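Local coordinates for protein phosphodiesterase (Candida albicans, PDB 6CPU) that belongs to the phosphodiesterases of the HD clan and holds a zinc and a magnesium ion side by side in a largely helical fold, at residues T164-L169 against A366-L371; F261-T266 against N388-I393; G348-H353 against S380-L385. All blocks are in the same frame, centred on the assembly; numbering follows the deposited sequence.

Contact 1. Residues T164-L169 against A366-L371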
loop_
_atom_site.group_PDB
_atom_site.type_symbol
_atom_site.label_atom_id
_atom_site.label_comp_id
_atom_site.label_asym_id
_atom_site.label_seq_id
_atom_site.Cartn_x
_atom_site.Cartn_y
_atom_site.Cartn_z
ATOM N N THR A 164 10.065 13.545 5.058
ATOM C CA THR A 164 9.911 12.733 6.249
ATOM C C THR A 164 8.435 12.496 6.502
ATOM O O THR A 164 7.568 13.179 5.932
ATOM C CB THR A 164 10.487 13.420 7.478
ATOM O OG1 THR A 164 9.702 14.577 7.773
ATOM C CG2 THR A 164 11.930 13.797 7.259
ATOM N N MET A 165 8.150 11.532 7.365
ATOM C CA MET A 165 6.770 11.216 7.715
ATOM C C MET A 165 6.042 12.423 8.293
ATOM O O MET A 165 4.892 12.705 7.894
ATOM C CB MET A 165 6.738 10.057 8.714
ATOM C CG MET A 165 7.086 8.715 8.068
ATOM S SD MET A 165 7.353 7.452 9.333
ATOM C CE MET A 165 5.677 7.194 9.872
ATOM N N THR A 166 6.690 13.145 9.210
ATOM C CA THR A 166 6.039 14.319 9.824
ATOM C C THR A 166 5.776 15.428 8.803
ATOM O O THR A 166 4.733 16.106 8.872
ATOM C CB THR A 166 6.805 14.886 11.039
ATOM O OG1 THR A 166 8.148 15.214 10.674
ATOM C CG2 THR A 166 6.794 13.880 12.185
ATOM N N TYR A 167 6.680 15.584 7.837
ATOM C CA TYR A 167 6.523 16.606 6.795
ATOM C C TYR A 167 5.275 16.326 5.945
ATOM O O TYR A 167 4.459 17.236 5.667
ATOM C CB TYR A 167 7.770 16.654 5.922
ATOM C CG TYR A 167 7.568 17.383 4.630
ATOM C CD1 TYR A 167 7.576 18.772 4.591
ATOM C CD2 TYR A 167 7.349 16.691 3.451
ATOM C CE1 TYR A 167 7.382 19.443 3.399
ATOM C CE2 TYR A 167 7.154 17.353 2.258
ATOM C CZ TYR A 167 7.160 18.728 2.244
ATOM O OH TYR A 167 6.961 19.391 1.055
ATOM N N ILE A 168 5.128 15.072 5.528
ATOM C CA ILE A 168 4.015 14.691 4.681
ATOM C C ILE A 168 2.711 14.787 5.477
ATOM O O ILE A 168 1.714 15.297 4.974
ATOM C CB ILE A 168 4.195 13.275 4.093
ATOM C CG1 ILE A 168 5.435 13.234 3.185
ATOM C CG2 ILE A 168 2.952 12.878 3.312
ATOM C CD1 ILE A 168 5.918 11.826 2.857
ATOM N N LEU A 169 2.739 14.320 6.717
ATOM C CA LEU A 169 1.570 14.374 7.588
ATOM C C LEU A 169 1.097 15.828 7.786
ATOM O O LEU A 169 -0.091 16.140 7.602
ATOM C CB LEU A 169 1.936 13.743 8.920
ATOM C CG LEU A 169 0.851 13.284 9.866
ATOM C CD1 LEU A 169 -0.043 12.234 9.232
ATOM C CD2 LEU A 169 1.527 12.741 11.120
ATOM N N ALA A 366 10.597 8.161 17.833
ATOM C CA ALA A 366 10.423 8.715 16.508
ATOM C C ALA A 366 9.406 9.867 16.583
ATOM O O ALA A 366 8.433 9.776 17.332
ATOM C CB ALA A 366 9.918 7.651 15.550
ATOM N N PRO A 367 9.642 10.947 15.827
ATOM C CA PRO A 367 8.715 12.074 15.845
ATOM C C PRO A 367 7.243 11.689 15.750
ATOM O O PRO A 367 6.430 12.200 16.526
ATOM C CB PRO A 367 9.202 12.902 14.661
ATOM C CG PRO A 367 10.707 12.779 14.815
ATOM C CD PRO A 367 10.901 11.323 15.150
ATOM N N THR A 368 6.887 10.755 14.872
ATOM C CA THR A 368 5.465 10.367 14.748
ATOM C C THR A 368 4.913 9.698 16.027
ATOM O O THR A 368 3.737 9.872 16.381
ATOM C CB THR A 368 5.223 9.504 13.502
ATOM O OG1 THR A 368 6.034 8.336 13.575
ATOM C CG2 THR A 368 5.619 10.271 12.247
ATOM N N ALA A 369 5.756 8.931 16.727
ATOM C CA ALA A 369 5.369 8.361 18.019
ATOM C C ALA A 369 5.128 9.471 19.050
ATOM O O ALA A 369 4.198 9.367 19.848
ATOM C CB ALA A 369 6.434 7.380 18.527
ATOM N N LEU A 370 5.936 10.531 19.015
ATOM C CA LEU A 370 5.740 11.671 19.930
ATOM C C LEU A 370 4.446 12.428 19.623
ATOM O O LEU A 370 3.750 12.858 20.535
ATOM C CB LEU A 370 6.939 12.622 19.914
ATOM C CG LEU A 370 8.314 12.007 20.218
ATOM C CD1 LEU A 370 9.343 13.110 20.363
ATOM C CD2 LEU A 370 8.284 11.136 21.463
ATOM N N LEU A 371 4.120 12.574 18.345
ATOM C CA LEU A 371 2.851 13.210 17.939
ATOM C C LEU A 371 1.628 12.413 18.392
ATOM O O LEU A 371 0.614 12.980 18.832
ATOM C CB LEU A 371 2.773 13.341 16.418
ATOM C CG LEU A 371 3.430 14.451 15.613
ATOM C CD1 LEU A 371 3.308 14.174 14.114
ATOM C CD2 LEU A 371 2.799 15.789 15.931
#

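Contact 2. Residues F261-T266 against N388-I393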
loop_
_atom_site.group_PDB
_atom_site.type_symbol
_atom_site.label_atom_id
_atom_site.label_comp_id
_atom_site.label_asym_id
_atom_site.label_seq_id
_atom_site.Cartn_x
_atom_site.Cartn_y
_atom_site.Cartn_z
ATOM N N PHE A 261 -2.629 4.484 -9.364
ATOM C CA PHE A 261 -1.230 4.926 -9.496
ATOM C C PHE A 261 -0.831 5.826 -8.333
ATOM O O PHE A 261 0.271 5.700 -7.781
ATOM C CB PHE A 261 -0.988 5.658 -10.817
ATOM C CG PHE A 261 -0.520 4.780 -11.929
ATOM C CD1 PHE A 261 -1.416 4.010 -12.650
ATOM C CD2 PHE A 261 0.819 4.764 -12.296
ATOM C CE1 PHE A 261 -0.990 3.209 -13.692
ATOM C CE2 PHE A 261 1.254 3.965 -13.339
ATOM C CZ PHE A 261 0.349 3.179 -14.033
ATOM N N ILE A 262 -1.732 6.732 -7.963
ATOM C CA ILE A 262 -1.533 7.632 -6.829
ATOM C C ILE A 262 -1.365 6.843 -5.534
ATOM O O ILE A 262 -0.471 7.144 -4.756
ATOM C CB ILE A 262 -2.732 8.608 -6.637
ATOM C CG1 ILE A 262 -2.861 9.660 -7.748
ATOM C CG2 ILE A 262 -2.709 9.266 -5.266
ATOM C CD1 ILE A 262 -1.690 9.862 -8.645
ATOM N N VAL A 263 -2.198 5.817 -5.333
ATOM C CA VAL A 263 -2.081 4.951 -4.153
ATOM C C VAL A 263 -0.741 4.215 -4.158
ATOM O O VAL A 263 -0.031 4.209 -3.146
ATOM C CB VAL A 263 -3.226 3.905 -4.075
ATOM C CG1 VAL A 263 -2.942 2.879 -2.985
ATOM C CG2 VAL A 263 -4.561 4.581 -3.817
ATOM N N ARG A 264 -0.391 3.605 -5.284
ATOM C CA ARG A 264 0.895 2.881 -5.391
ATOM C C ARG A 264 2.067 3.798 -5.030
ATOM O O ARG A 264 2.990 3.391 -4.308
ATOM C CB ARG A 264 1.076 2.291 -6.787
ATOM C CG ARG A 264 2.354 1.504 -6.957
ATOM C CD ARG A 264 2.457 0.910 -8.341
ATOM N NE ARG A 264 2.912 1.884 -9.337
ATOM C CZ ARG A 264 3.193 1.596 -10.601
ATOM N NH1 ARG A 264 3.017 0.371 -11.069
ATOM N NH2 ARG A 264 3.656 2.541 -11.412
ATOM N N ASP A 265 2.003 5.046 -5.490
ATOM C CA ASP A 265 3.032 6.047 -5.199
ATOM C C ASP A 265 3.192 6.407 -3.706
ATOM O O ASP A 265 4.222 6.967 -3.323
ATOM C CB ASP A 265 2.779 7.342 -6.008
ATOM C CG ASP A 265 3.086 7.197 -7.502
ATOM O OD1 ASP A 265 3.744 6.208 -7.908
ATOM O OD2 ASP A 265 2.662 8.095 -8.291
ATOM N N THR A 266 2.211 6.077 -2.871
ATOM C CA THR A 266 2.324 6.323 -1.444
ATOM C C THR A 266 2.951 5.153 -0.689
ATOM O O THR A 266 3.226 5.288 0.491
ATOM C CB THR A 266 0.975 6.643 -0.781
ATOM O OG1 THR A 266 0.130 5.490 -0.791
ATOM C CG2 THR A 266 0.282 7.801 -1.499
ATOM N N ASN A 388 -6.393 12.204 3.855
ATOM C CA ASN A 388 -6.126 13.607 3.563
ATOM C C ASN A 388 -5.258 13.836 2.341
ATOM O O ASN A 388 -5.376 14.871 1.687
ATOM C CB ASN A 388 -5.517 14.288 4.763
ATOM C CG ASN A 388 -6.425 14.223 5.977
ATOM O OD1 ASN A 388 -7.612 14.509 5.886
ATOM N ND2 ASN A 388 -5.871 13.859 7.099
ATOM N N LYS A 389 -4.387 12.876 2.028
ATOM C CA LYS A 389 -3.587 12.978 0.812
ATOM C C LYS A 389 -4.286 12.328 -0.372
ATOM O O LYS A 389 -4.385 12.936 -1.430
ATOM C CB LYS A 389 -2.189 12.369 0.999
ATOM C CG LYS A 389 -1.339 12.360 -0.266
ATOM C CD LYS A 389 0.089 11.931 0.030
ATOM C CE LYS A 389 0.893 11.680 -1.243
ATOM N NZ LYS A 389 1.015 12.890 -2.087
ATOM N N VAL A 390 -4.721 11.080 -0.219
ATOM C CA VAL A 390 -5.221 10.312 -1.352
ATOM C C VAL A 390 -6.709 10.577 -1.640
ATOM O O VAL A 390 -7.038 11.129 -2.690
ATOM C CB VAL A 390 -4.951 8.800 -1.181
ATOM C CG1 VAL A 390 -5.533 8.024 -2.350
ATOM C CG2 VAL A 390 -3.461 8.549 -1.073
ATOM N N LEU A 391 -7.594 10.208 -0.722
ATOM C CA LEU A 391 -9.036 10.224 -1.024
ATOM C C LEU A 391 -9.617 11.635 -1.115
ATOM O O LEU A 391 -10.489 11.875 -1.951
ATOM C CB LEU A 391 -9.828 9.372 -0.023
ATOM C CG LEU A 391 -9.511 7.869 0.020
ATOM C CD1 LEU A 391 -10.281 7.197 1.139
ATOM C CD2 LEU A 391 -9.822 7.194 -1.318
ATOM N N ARG A 392 -9.139 12.568 -0.285
ATOM C CA ARG A 392 -9.650 13.954 -0.320
ATOM C C ARG A 392 -9.445 14.597 -1.692
ATOM O O ARG A 392 -10.267 15.402 -2.136
ATOM C CB ARG A 392 -8.987 14.814 0.770
ATOM C CG ARG A 392 -9.454 16.272 0.828
ATOM C CD ARG A 392 -10.927 16.366 1.204
ATOM N NE ARG A 392 -11.453 17.725 1.065
ATOM C CZ ARG A 392 -11.941 18.269 -0.052
ATOM N NH1 ARG A 392 -11.956 17.614 -1.214
ATOM N NH2 ARG A 392 -12.402 19.518 -0.004
ATOM N N ILE A 393 -8.332 14.248 -2.344
ATOM C CA ILE A 393 -8.000 14.744 -3.683
ATOM C C ILE A 393 -8.584 13.860 -4.792
ATOM O O ILE A 393 -9.196 14.366 -5.730
ATOM C CB ILE A 393 -6.461 14.867 -3.853
ATOM C CG1 ILE A 393 -5.867 15.780 -2.773
ATOM C CG2 ILE A 393 -6.084 15.327 -5.262
ATOM C CD1 ILE A 393 -6.539 17.130 -2.610
#

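Contact 3. Residues G348-H353 against S380-L385. With ZN (zinc ion), chain B; MG (magnesium ion), chain C.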
loop_
_atom_site.group_PDB
_atom_site.type_symbol
_atom_site.label_atom_id
_atom_site.label_comp_id
_atom_site.label_asym_id
_atom_site.label_seq_id
_atom_site.Cartn_x
_atom_site.Cartn_y
_atom_site.Cartn_z
ATOM N N GLY A 348 -5.720 1.146 1.321
ATOM C CA GLY A 348 -4.961 2.249 1.924
ATOM C C GLY A 348 -4.409 1.989 3.313
ATOM O O GLY A 348 -3.794 2.876 3.926
ATOM N N HIS A 349 -4.586 0.770 3.829
ATOM C CA HIS A 349 -4.395 0.556 5.271
ATOM C C HIS A 349 -2.951 0.691 5.771
ATOM O O HIS A 349 -2.749 0.889 6.972
ATOM C CB HIS A 349 -4.988 -0.797 5.717
ATOM C CG HIS A 349 -4.024 -1.931 5.609
ATOM N ND1 HIS A 349 -3.732 -2.547 4.414
ATOM C CD2 HIS A 349 -3.254 -2.534 6.543
ATOM C CE1 HIS A 349 -2.822 -3.484 4.614
ATOM N NE2 HIS A 349 -2.517 -3.502 5.901
ATOM N N ASP A 350 -1.963 0.588 4.878
ATOM C CA ASP A 350 -0.560 0.755 5.243
ATOM C C ASP A 350 0.117 1.898 4.474
ATOM O O ASP A 350 1.332 1.908 4.362
ATOM C CB ASP A 350 0.210 -0.572 5.015
ATOM C CG ASP A 350 0.147 -1.528 6.224
ATOM O OD1 ASP A 350 0.014 -1.031 7.355
ATOM O OD2 ASP A 350 0.277 -2.765 6.042
ATOM N N VAL A 351 -0.648 2.845 3.919
ATOM C CA VAL A 351 -0.031 3.904 3.106
ATOM C C VAL A 351 1.112 4.607 3.840
ATOM O O VAL A 351 0.994 4.984 5.003
ATOM C CB VAL A 351 -1.017 4.966 2.553
ATOM C CG1 VAL A 351 -1.929 4.377 1.485
ATOM C CG2 VAL A 351 -1.811 5.622 3.653
ATOM N N GLY A 352 2.233 4.760 3.149
ATOM C CA GLY A 352 3.358 5.533 3.673
ATOM C C GLY A 352 4.187 4.757 4.674
ATOM O O GLY A 352 5.033 5.316 5.319
ATOM N N HIS A 353 3.942 3.458 4.805
ATOM C CA HIS A 353 4.611 2.656 5.836
ATOM C C HIS A 353 6.109 2.717 5.593
ATOM O O HIS A 353 6.536 2.492 4.479
ATOM C CB HIS A 353 4.083 1.215 5.782
ATOM C CG HIS A 353 4.401 0.383 6.985
ATOM N ND1 HIS A 353 5.686 0.043 7.329
ATOM C CD2 HIS A 353 3.596 -0.241 7.879
ATOM C CE1 HIS A 353 5.670 -0.727 8.402
ATOM N NE2 HIS A 353 4.416 -0.913 8.760
ATOM N N SER A 380 -2.324 5.423 12.868
ATOM C CA SER A 380 -2.822 6.796 12.861
ATOM C C SER A 380 -2.287 7.564 11.650
ATOM O O SER A 380 -3.019 8.292 10.989
ATOM C CB SER A 380 -2.440 7.510 14.150
ATOM O OG SER A 380 -2.967 6.829 15.282
ATOM N N TYR A 381 -1.002 7.387 11.387
ATOM C CA TYR A 381 -0.305 7.946 10.237
ATOM C C TYR A 381 -0.925 7.458 8.913
ATOM O O TYR A 381 -1.290 8.266 8.048
ATOM C CB TYR A 381 1.188 7.585 10.339
ATOM C CG TYR A 381 2.021 8.026 9.159
ATOM C CD1 TYR A 381 2.417 7.129 8.151
ATOM C CD2 TYR A 381 2.429 9.342 9.064
ATOM C CE1 TYR A 381 3.209 7.574 7.085
ATOM C CE2 TYR A 381 3.190 9.782 8.012
ATOM C CZ TYR A 381 3.572 8.924 7.032
ATOM O OH TYR A 381 4.331 9.488 6.014
ATOM N N HIS A 382 -1.125 6.151 8.774
ATOM C CA HIS A 382 -1.732 5.627 7.549
ATOM C C HIS A 382 -3.121 6.219 7.318
ATOM O O HIS A 382 -3.451 6.602 6.207
ATOM C CB HIS A 382 -1.883 4.091 7.544
ATOM C CG HIS A 382 -0.638 3.345 7.882
ATOM N ND1 HIS A 382 0.590 3.649 7.342
ATOM C CD2 HIS A 382 -0.440 2.292 8.703
ATOM C CE1 HIS A 382 1.499 2.828 7.832
ATOM N NE2 HIS A 382 0.898 1.996 8.662
ATOM N N ALA A 383 -3.929 6.297 8.368
ATOM C CA ALA A 383 -5.308 6.786 8.232
ATOM C C ALA A 383 -5.320 8.267 7.824
ATOM O O ALA A 383 -6.115 8.715 6.995
ATOM C CB ALA A 383 -6.058 6.598 9.540
ATOM N N SER A 384 -4.428 9.032 8.430
ATOM C CA SER A 384 -4.398 10.459 8.175
ATOM C C SER A 384 -3.942 10.720 6.742
ATOM O O SER A 384 -4.567 11.498 6.003
ATOM C CB SER A 384 -3.506 11.158 9.192
ATOM O OG SER A 384 -3.625 12.565 9.037
ATOM N N LEU A 385 -2.867 10.060 6.334
ATOM C CA LEU A 385 -2.423 10.138 4.938
ATOM C C LEU A 385 -3.450 9.656 3.937
ATOM O O LEU A 385 -3.690 10.309 2.930
ATOM C CB LEU A 385 -1.133 9.338 4.717
ATOM C CG LEU A 385 0.115 10.194 4.662
ATOM C CD1 LEU A 385 0.353 10.868 5.996
ATOM C CD2 LEU A 385 1.323 9.370 4.236
HETATM ZN ZN ZN B . -0.763 -4.395 6.796
HETATM MG MG MG C . -0.266 -1.757 9.365
HETATM O O HOH W 1 5.559 7.931 4.479
HETATM O O HOH W 2 1.020 -0.192 10.208
HETATM O O HOH W 3 0.942 -5.288 7.885
HETATM O O HOH W 4 -1.198 -3.428 8.682
HETATM O O HOH W 5 -0.862 -2.376 11.378
HETATM O O HOH W 6 1.435 -2.804 9.475
#

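Contact 1. Residues T164-L169 against A366-L371
The methyl group of T166 is the centre of this small apolar interface, meeting three residues of the opposing helix. Its CG2 touches CB of P367 at 3.6 Å, lies 3.8 Å from CG2 of T368, and is 4.0 Å from CD1 of L371. The first torsion explains this: with chi1 at 56°, T166 holds OG1 between its backbone N and carbonyl carbon, which turns CG2 across the gap. T166 and P367 cross at roughly a right angle, and the methyl meets the ring at CB. Threonine suits the place because it is short: the backbones come closest here, with CA of T166 6.3 Å from CA of T368. The axes of helices 165-169 and 367-371 approach to 10.4 Å, at an angle of 51°.

On one flank, M165 lies crosswise to T368. Its CB rests 3.7 Å from CG2 of T368, and a bend at chi3 (73°) folds CE back beside the same threonine, a reach that the flexible methionine chain makes easy. On another, L169 and L371 meet tip to tip, CD2 of L169 standing 3.8 Å from CD1 of L371.

The first turns of helix 165-173 meet the whole of the short helix 367-371. T164 caps the former, its OG1 accepting from N of Y167, while P367 opens the latter in the first turn, where a proline costs no helical N-H bond. The contact as a whole is partly buried: M165, L169 and T368 are shielded, L371 is exposed.

Helix 377-394 packs against both partners, Y381 on M165, S384 and L385 on L169, and V377 on T368. M361 of helix 358-363 touches both M165 and T368.

Contact 2. Residues F261-T266 against N388-I393
I262 starts the contact against V390. Its CB faces the other helix, and CG2 lies 4.2 Å from CG1 of V390, while the rest of the chain turns off; I262 also packs on F33 of helix 25-34. V263 crosses V390 at about a right angle and brings its CG2 to 3.9 Å from the same CG1. Branching at CB suits V390, its second methyl being left for T266.

T266 carries CG2 to 3.8 Å from CG2 of V390, and that same methyl is 3.9 Å from CE of K389, the two side chains running antiparallel alongside one another. A chi1 of 68° sets OG1 toward O of V263 and leaves CG2 anti to the carbonyl carbon, facing V390. OG1 donates to O of V263 at 2.7 Å, in the carbonyl plane and on a lone pair; N of T266 donates there too, so two bonds grip that oxygen. K389 offers its aliphatic chain here, while its charged end finds F93 in a cation-pi contact.

The arrangement is buried apolar packing of the last part of helix 253-264 and nearby T266 against a pi-type turn (388-391) in helix 377-394, within the all-helical core expected of an HD-clan phosphodiesterase.

Contact 3. Residues G348-H353 against S380-L385
H382 turns its ring onto the loop 348-353 by placing CG anti to its carbonyl carbon (chi1 -51°). The imidazole then lies with one face over D350, whose CA sits 3.6 Å from the ring centroid, 6° off the normal, as a CH-pi contact. ND1 donates to O of V351 at 2.7 Å, with an N-H...O angle of 152°, approaching from above the carbonyl plane. The opposite ring nitrogen, NE2, is 2.7 Å from a water bound to magnesium, making H382 a second-shell partner of magnesium. A histidine suits the place because its two nitrogens join backbone to metal water.

H349 and D350 are the doublet that names the HD clan. D350 bridges the ions, OD1 2.2 Å from magnesium and OD2 2.1 Å from zinc; H349 binds zinc through NE2, its ND1 held by O of A346. H278 and D462 complete the protein ligands of zinc. G352, third in a type II turn, has no side chain to keep Y381 and L385 away, and a water joins its O to OH of Y381.

The loop runs from helix 336-348 toward helix 358-363, with I419 of helix 411-421 packing on H382 and F386 of helix 377-394 on V351.

How the contacts relate
Helix 377-394 serves both contact 2 and contact 3, while contact 1 pairs the start of helix 165-173 with the short helix 367-371, and both touch helix 377-394. Contacts 2 and 3 are buried, with centres about 10 Å apart, and they meet where OG1 of T266 packs on CG1 of V351. Contact 1 lies farther out and is only partly covered; it joins contact 3 through M165 and L169. Chemistry follows position. Contacts 1 and 2 rely across their interfaces on methyl and methylene packing, with the hydroxyls of T164 and T266 bonded within their own segments, whereas contact 3, beside the ions, combines metal ligation, an imidazole-to-carbonyl bond and water bridges.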